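Local coordinates for tRNA threonylcarbamoyladenosine biosynthesis protein TsaB (Pseudomonas aeruginosa, PDB 5BR9) that probably takes part in making the threonylcarbamoyladenosine modification of tRNA, at residues A[67-72]-A[97-102]; A[104-109]-A[200-205]. One frame throughout, in Å; residues are numbered along the deposited sequence.

Interaction 1. Residues A[67-72]-A[97-102]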
ATOM      1  N   ALA A  67       1.896  11.694  15.722  1.00 23.95           N
ATOM      2  CA  ALA A  67       2.280  10.364  15.277  1.00 25.05           C
ATOM      3  C   ALA A  67       1.064   9.658  14.676  1.00 24.29           C
ATOM      4  O   ALA A  67      -0.084  10.015  14.975  1.00 23.23           O
ATOM      5  CB  ALA A  67       2.869   9.553  16.434  1.00 18.57           C
ATOM      6  N   ILE A  68       1.317   8.673  13.816  1.00 22.19           N
ATOM      7  CA  ILE A  68       0.229   7.944  13.150  1.00 21.17           C
ATOM      8  C   ILE A  68       0.307   6.472  13.490  1.00 23.05           C
ATOM      9  O   ILE A  68       1.351   5.841  13.302  1.00 23.82           O
ATOM     10  CB  ILE A  68       0.265   8.141  11.632  1.00 28.59           C
ATOM     11  CG1 ILE A  68       0.330   9.633  11.285  1.00 28.04           C
ATOM     12  CG2 ILE A  68      -0.961   7.515  11.014  1.00 25.76           C
ATOM     13  CD1 ILE A  68       0.582   9.909   9.832  1.00 34.05           C
ATOM     14  N   ALA A  69      -0.785   5.940  14.031  1.00 24.64           N
ATOM     15  CA  ALA A  69      -0.868   4.535  14.393  1.00 19.66           C
ATOM     16  C   ALA A  69      -1.741   3.764  13.420  1.00 26.85           C
ATOM     17  O   ALA A  69      -2.710   4.308  12.893  1.00 20.74           O
ATOM     18  CB  ALA A  69      -1.407   4.394  15.798  1.00 19.44           C
ATOM     19  N   PHE A  70      -1.416   2.492  13.196  1.00 22.26           N
ATOM     20  CA  PHE A  70      -2.222   1.659  12.312  1.00 24.63           C
ATOM     21  C   PHE A  70      -2.183   0.190  12.754  1.00 30.23           C
ATOM     22  O   PHE A  70      -1.209  -0.244  13.366  1.00 22.42           O
ATOM     23  CB  PHE A  70      -1.739   1.769  10.861  1.00 31.97           C
ATOM     24  CG  PHE A  70      -0.370   1.198  10.634  1.00 29.64           C
ATOM     25  CD1 PHE A  70      -0.215  -0.071  10.077  1.00 28.75           C
ATOM     26  CD2 PHE A  70       0.761   1.916  10.979  1.00 30.26           C
ATOM     27  CE1 PHE A  70       1.050  -0.603   9.874  1.00 29.42           C
ATOM     28  CE2 PHE A  70       2.030   1.386  10.774  1.00 33.02           C
ATOM     29  CZ  PHE A  70       2.175   0.136  10.233  1.00 25.30           C
ATOM     30  N   GLY A  71      -3.230  -0.565  12.428  1.00 23.70           N
ATOM     31  CA  GLY A  71      -3.214  -1.990  12.637  1.00 24.65           C
ATOM     32  C   GLY A  71      -2.338  -2.678  11.599  1.00 33.29           C
ATOM     33  O   GLY A  71      -2.592  -2.574  10.404  1.00 34.52           O
ATOM     34  N   ARG A  72      -1.302  -3.382  12.044  1.00 30.00           N
ATOM     35  CA  ARG A  72      -0.352  -3.995  11.115  1.00 26.59           C
ATOM     36  C   ARG A  72      -0.727  -5.438  10.786  1.00 31.71           C
ATOM     37  O   ARG A  72       0.095  -6.209  10.302  1.00 33.08           O
ATOM     38  CB  ARG A  72       1.068  -3.932  11.691  1.00 29.52           C
ATOM     39  CG  ARG A  72       1.202  -4.439  13.132  1.00 25.64           C
ATOM     40  CD  ARG A  72       1.496  -5.933  13.207  1.00 27.13           C
ATOM     41  NE  ARG A  72       2.031  -6.312  14.512  1.00 36.30           N
ATOM     42  CZ  ARG A  72       1.772  -7.468  15.121  1.00 38.05           C
ATOM     43  NH1 ARG A  72       0.964  -8.352  14.550  1.00 33.02           N
ATOM     44  NH2 ARG A  72       2.313  -7.734  16.309  1.00 41.78           N
ATOM     45  N   PRO A  97       6.438  10.217  13.274  1.00 32.89           N
ATOM     46  CA  PRO A  97       6.659   8.762  13.383  1.00 27.08           C
ATOM     47  C   PRO A  97       5.398   7.898  13.218  1.00 23.36           C
ATOM     48  O   PRO A  97       4.281   8.417  13.262  1.00 24.64           O
ATOM     49  CB  PRO A  97       7.275   8.607  14.788  1.00 27.22           C
ATOM     50  CG  PRO A  97       6.881   9.811  15.537  1.00 27.75           C
ATOM     51  CD  PRO A  97       6.580  10.920  14.566  1.00 21.28           C
ATOM     52  N   VAL A  98       5.574   6.592  12.999  1.00 26.53           N
ATOM     53  CA  VAL A  98       4.421   5.703  12.890  1.00 25.21           C
ATOM     54  C   VAL A  98       4.498   4.655  13.989  1.00 23.65           C
ATOM     55  O   VAL A  98       5.578   4.276  14.429  1.00 24.73           O
ATOM     56  CB  VAL A  98       4.306   4.988  11.511  1.00 29.39           C
ATOM     57  CG1 VAL A  98       4.405   5.957  10.379  1.00 35.49           C
ATOM     58  CG2 VAL A  98       5.288   3.858  11.372  1.00 23.90           C
ATOM     59  N   LEU A  99       3.325   4.180  14.384  1.00 25.26           N
ATOM     60  CA  LEU A  99       3.145   3.186  15.429  1.00 23.71           C
ATOM     61  C   LEU A  99       2.411   1.959  14.884  1.00 26.60           C
ATOM     62  O   LEU A  99       1.207   2.002  14.645  1.00 27.88           O
ATOM     63  CB  LEU A  99       2.349   3.790  16.589  1.00 30.59           C
ATOM     64  CG  LEU A  99       3.026   4.907  17.379  1.00 32.07           C
ATOM     65  CD1 LEU A  99       2.021   5.721  18.177  1.00 28.95           C
ATOM     66  CD2 LEU A  99       4.038   4.286  18.315  1.00 31.34           C
ATOM     67  N   ALA A 100       3.137   0.864  14.692  1.00 30.43           N
ATOM     68  CA  ALA A 100       2.528  -0.377  14.240  1.00 28.67           C
ATOM     69  C   ALA A 100       1.915  -1.103  15.451  1.00 28.28           C
ATOM     70  O   ALA A 100       2.572  -1.303  16.460  1.00 24.99           O
ATOM     71  CB  ALA A 100       3.554  -1.248  13.549  1.00 24.67           C
ATOM     72  N   VAL A 101       0.642  -1.464  15.358  1.00 21.32           N
ATOM     73  CA  VAL A 101      -0.054  -2.094  16.464  1.00 20.47           C
ATOM     74  C   VAL A 101      -0.767  -3.349  15.978  1.00 28.66           C
ATOM     75  O   VAL A 101      -1.429  -3.354  14.927  1.00 24.01           O
ATOM     76  CB  VAL A 101      -1.055  -1.124  17.122  1.00 27.16           C
ATOM     77  CG1 VAL A 101      -1.836  -1.821  18.214  1.00 23.79           C
ATOM     78  CG2 VAL A 101      -0.345   0.103  17.670  1.00 30.43           C
ATOM     79  N   SER A 102      -0.629  -4.414  16.754  1.00 20.13           N
ATOM     80  CA  SER A 102      -1.233  -5.675  16.406  1.00 19.95           C
ATOM     81  C   SER A 102      -2.746  -5.622  16.421  1.00 18.84           C
ATOM     82  O   SER A 102      -3.345  -5.133  17.364  1.00 24.70           O
ATOM     83  CB  SER A 102      -0.759  -6.775  17.371  1.00 19.49           C
ATOM     84  OG  SER A 102      -1.565  -7.916  17.204  1.00 21.88           O
TER
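Ile-68 and Leu-99 share the shortest rung of a parallel strand ladder, Leu-99 N giving its hydrogen to Ile-68 O at 2.8 Å. Four more backbone bonds continue it: Ile-68 N to Pro-97 O, Phe-70 N to Leu-99 O, Val-101 N to Phe-70 O, and Arg-72 N to Val-101 O. Pro-97 has no N-H and joins the ladder through its carbonyl; its ring packs on Ala-67 CB.

Apolar packing fills both faces. Ala-69 CB meets Leu-99 CB at 3.9 Å on the face covered by helix 196-208, where a methyl is small enough to let Ala-203 come close. On the face toward helix 77-94, Phe-70 CG lies between its backbone N and carbonyl carbon (chi1 67°), which swings the ring across to the partner strand. Ala-100 CA then sits over the ring in a CH-pi contact, 4.3 Å from the centroid, while Val-98 CG2 meets the edge at CE2.

The polar end is different. Arg-72 bends at chi2 (90°), and Arg-72 NH2 comes within 3.4 Å of Ser-102 CB, which lies over one face of the guanidinium. Glu-149 joins the two, forming a salt bridge with Arg-72 NH1 and a hydrogen bond with Ser-102 OG. These two strands of a beta-alpha-beta unit thus form a hydrogen-bonded ladder between apolar faces, with a charged finish where Ser-102 holds the N-cap of helix 103-115 through weak bonds.

Interaction 2. Residues A[104-109]-A[200-205]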
ATOM      1  N   LEU A 104      -4.567  -8.251  16.851  1.00 25.38           N
ATOM      2  CA  LEU A 104      -4.976  -9.132  17.957  1.00 21.38           C
ATOM      3  C   LEU A 104      -5.078  -8.312  19.258  1.00 21.14           C
ATOM      4  O   LEU A 104      -6.055  -8.434  20.010  1.00 24.63           O
ATOM      5  CB  LEU A 104      -3.977 -10.311  18.113  1.00 20.66           C
ATOM      6  CG  LEU A 104      -3.968 -11.326  16.949  1.00 25.82           C
ATOM      7  CD1 LEU A 104      -2.721 -12.188  16.937  1.00 20.00           C
ATOM      8  CD2 LEU A 104      -5.220 -12.224  16.958  1.00 19.54           C
ATOM      9  N   ALA A 105      -4.093  -7.445  19.500  1.00 25.97           N
ATOM     10  CA  ALA A 105      -4.151  -6.527  20.649  1.00 22.99           C
ATOM     11  C   ALA A 105      -5.357  -5.607  20.535  1.00 30.88           C
ATOM     12  O   ALA A 105      -6.071  -5.393  21.521  1.00 26.02           O
ATOM     13  CB  ALA A 105      -2.859  -5.699  20.770  1.00 17.39           C
ATOM     14  N   ILE A 106      -5.611  -5.091  19.333  1.00 18.14           N
ATOM     15  CA  ILE A 106      -6.726  -4.164  19.177  1.00 27.77           C
ATOM     16  C   ILE A 106      -8.047  -4.847  19.555  1.00 24.02           C
ATOM     17  O   ILE A 106      -8.889  -4.264  20.255  1.00 22.85           O
ATOM     18  CB  ILE A 106      -6.775  -3.591  17.756  1.00 24.91           C
ATOM     19  CG1 ILE A 106      -5.501  -2.803  17.471  1.00 20.50           C
ATOM     20  CG2 ILE A 106      -7.988  -2.703  17.598  1.00 22.84           C
ATOM     21  CD1 ILE A 106      -5.317  -2.485  15.998  1.00 22.73           C
ATOM     22  N   LEU A 107      -8.224  -6.077  19.078  1.00 25.60           N
ATOM     23  CA  LEU A 107      -9.377  -6.898  19.454  1.00 26.22           C
ATOM     24  C   LEU A 107      -9.493  -7.058  20.967  1.00 21.00           C
ATOM     25  O   LEU A 107     -10.579  -7.041  21.515  1.00 25.97           O
ATOM     26  CB  LEU A 107      -9.260  -8.291  18.861  1.00 26.92           C
ATOM     27  CG  LEU A 107      -9.693  -8.566  17.440  1.00 32.45           C
ATOM     28  CD1 LEU A 107      -9.482 -10.071  17.198  1.00 25.35           C
ATOM     29  CD2 LEU A 107     -11.141  -8.148  17.264  1.00 26.70           C
ATOM     30  N   ALA A 108      -8.358  -7.314  21.610  1.00 22.09           N
ATOM     31  CA  ALA A 108      -8.315  -7.535  23.043  1.00 19.62           C
ATOM     32  C   ALA A 108      -8.741  -6.258  23.755  1.00 23.00           C
ATOM     33  O   ALA A 108      -9.578  -6.296  24.649  1.00 27.15           O
ATOM     34  CB  ALA A 108      -6.927  -7.956  23.471  1.00 19.10           C
ATOM     35  N   GLN A 109      -8.186  -5.128  23.318  1.00 24.97           N
ATOM     36  CA  GLN A 109      -8.503  -3.847  23.922  1.00 27.41           C
ATOM     37  C   GLN A 109      -9.986  -3.551  23.711  1.00 32.53           C
ATOM     38  O   GLN A 109     -10.661  -3.042  24.619  1.00 33.46           O
ATOM     39  CB  GLN A 109      -7.655  -2.718  23.335  1.00 31.95           C
ATOM     40  CG  GLN A 109      -7.715  -1.437  24.168  1.00 28.99           C
ATOM     41  CD  GLN A 109      -6.940  -1.585  25.462  1.00 25.63           C
ATOM     42  OE1 GLN A 109      -5.971  -2.335  25.523  1.00 27.21           O
ATOM     43  NE2 GLN A 109      -7.367  -0.887  26.502  1.00 27.76           N
ATOM     44  N   LEU A 200      -6.399   3.424  18.963  1.00 25.16           N
ATOM     45  CA  LEU A 200      -6.014   4.721  19.518  1.00 24.80           C
ATOM     46  C   LEU A 200      -5.595   4.602  20.991  1.00 24.93           C
ATOM     47  O   LEU A 200      -4.576   5.161  21.395  1.00 29.51           O
ATOM     48  CB  LEU A 200      -7.167   5.718  19.358  1.00 23.27           C
ATOM     49  CG  LEU A 200      -6.880   7.165  19.740  1.00 31.16           C
ATOM     50  CD1 LEU A 200      -5.785   7.766  18.866  1.00 32.83           C
ATOM     51  CD2 LEU A 200      -8.164   7.995  19.638  1.00 30.38           C
ATOM     52  N   SER A 201      -6.348   3.848  21.783  1.00 26.24           N
ATOM     53  CA  SER A 201      -5.953   3.571  23.171  1.00 20.98           C
ATOM     54  C   SER A 201      -4.551   2.960  23.251  1.00 26.09           C
ATOM     55  O   SER A 201      -3.676   3.447  23.994  1.00 30.67           O
ATOM     56  CB  SER A 201      -6.953   2.626  23.838  1.00 27.37           C
ATOM     57  OG  SER A 201      -8.251   3.194  23.824  1.00 37.87           O
ATOM     58  N   LEU A 202      -4.332   1.914  22.463  1.00 23.37           N
ATOM     59  CA  LEU A 202      -3.045   1.210  22.442  1.00 26.33           C
ATOM     60  C   LEU A 202      -1.905   2.126  21.961  1.00 27.10           C
ATOM     61  O   LEU A 202      -0.814   2.120  22.543  1.00 31.93           O
ATOM     62  CB  LEU A 202      -3.151  -0.057  21.564  1.00 26.53           C
ATOM     63  CG  LEU A 202      -4.064  -1.128  22.186  1.00 27.77           C
ATOM     64  CD1 LEU A 202      -4.373  -2.317  21.239  1.00 17.53           C
ATOM     65  CD2 LEU A 202      -3.438  -1.641  23.477  1.00 24.15           C
ATOM     66  N   ALA A 203      -2.167   2.926  20.926  1.00 25.27           N
ATOM     67  CA  ALA A 203      -1.189   3.897  20.438  1.00 24.10           C
ATOM     68  C   ALA A 203      -0.777   4.896  21.537  1.00 28.61           C
ATOM     69  O   ALA A 203       0.397   5.265  21.635  1.00 29.05           O
ATOM     70  CB  ALA A 203      -1.741   4.641  19.242  1.00 19.83           C
ATOM     71  N   GLY A 204      -1.740   5.333  22.350  1.00 23.17           N
ATOM     72  CA  GLY A 204      -1.444   6.205  23.485  1.00 24.60           C
ATOM     73  C   GLY A 204      -0.432   5.610  24.463  1.00 26.53           C
ATOM     74  O   GLY A 204       0.525   6.276  24.872  1.00 30.31           O
ATOM     75  N   PHE A 205      -0.615   4.338  24.811  1.00 23.45           N
ATOM     76  CA  PHE A 205       0.331   3.673  25.700  1.00 26.13           C
ATOM     77  C   PHE A 205       1.701   3.559  25.018  1.00 27.53           C
ATOM     78  O   PHE A 205       2.735   3.839  25.627  1.00 27.78           O
ATOM     79  CB  PHE A 205      -0.188   2.288  26.133  1.00 26.54           C
ATOM     80  CG  PHE A 205      -1.383   2.351  27.063  1.00 29.25           C
ATOM     81  CD1 PHE A 205      -1.224   2.725  28.401  1.00 30.71           C
ATOM     82  CD2 PHE A 205      -2.661   2.042  26.604  1.00 23.38           C
ATOM     83  CE1 PHE A 205      -2.318   2.798  29.253  1.00 28.95           C
ATOM     84  CE2 PHE A 205      -3.762   2.112  27.456  1.00 26.55           C
ATOM     85  CZ  PHE A 205      -3.598   2.481  28.782  1.00 23.79           C
TER
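Gln-109 OE1 accepts a hydrogen bond from Met-143 N, and the methyl Leu-202 CD2 presses against the same oxygen at 3.3 Å. The amide's other end is held as well, NE2 bonding to Gly-141 O, so the bonds to Gly-141, between strands 131-139 and 142-152, and to Met-143, at the start of strand 142-152, fix which way round the amide faces. Glutamine suits this buried place because it is uncharged yet can answer both a backbone N-H and a backbone carbonyl. Its chain leaves the helix with CG anti to the backbone N (chi1 -166°) and then bends at chi2 (73°). In doing so it runs antiparallel alongside Leu-202, and its aliphatic part supplies apolar surface: CB lies 3.9 Å from Leu-202 CD1, and CG reaches Ser-201 CB at 4.1 Å.

Leu-202 is the centre of the apolar contact. Its CD1 branch pushes in against helix 103-115, 3.7 Å from Ala-105 CB and 3.5 Å from the backbone carbon Ala-105 C. Ile-106 CG1 borders the same methyl at 4.0 Å. The alanine is short enough for the leucine to reach the helix backbone, and the leucine spans the gap between local axes 10.0 Å apart, with an angle of 109° between their directions.

Helix 103-115 lies against the second sheet, where Tyr-136 touches Ala-105, whereas helix 196-208 packs on the first sheet through Leu-200. The contact thus bridges the two lobes of this ASKHA-type fold. Its chemistry is a single leucine set into mostly apolar surface, beside a buried amide whose hydrogen bonds are supplied by the second lobe rather than by the facing helix.

How the interactions relate
From the N terminus, strand 67-71 leads through helix 77-94 to strand 98-101, where interaction 1 closes a short beta-alpha-beta loop; strand 98-101 is outermost of the five counted in the first sheet, with Val-213 bonding beyond it. The chain passes directly into helix 103-115, which begins interaction 2. That contact closes only after the second sheet has been built and helix 196-208 has returned to the first, so the two loops follow in series and neither nest nor cross. They nevertheless meet in space: Ala-69 CB lies 3.5 Å from Ala-203 CB, and Val-101 CG1 packs against both Ile-106 and Leu-202. Sheet, returning helix and second-lobe helix thereby meet where the interactions touch.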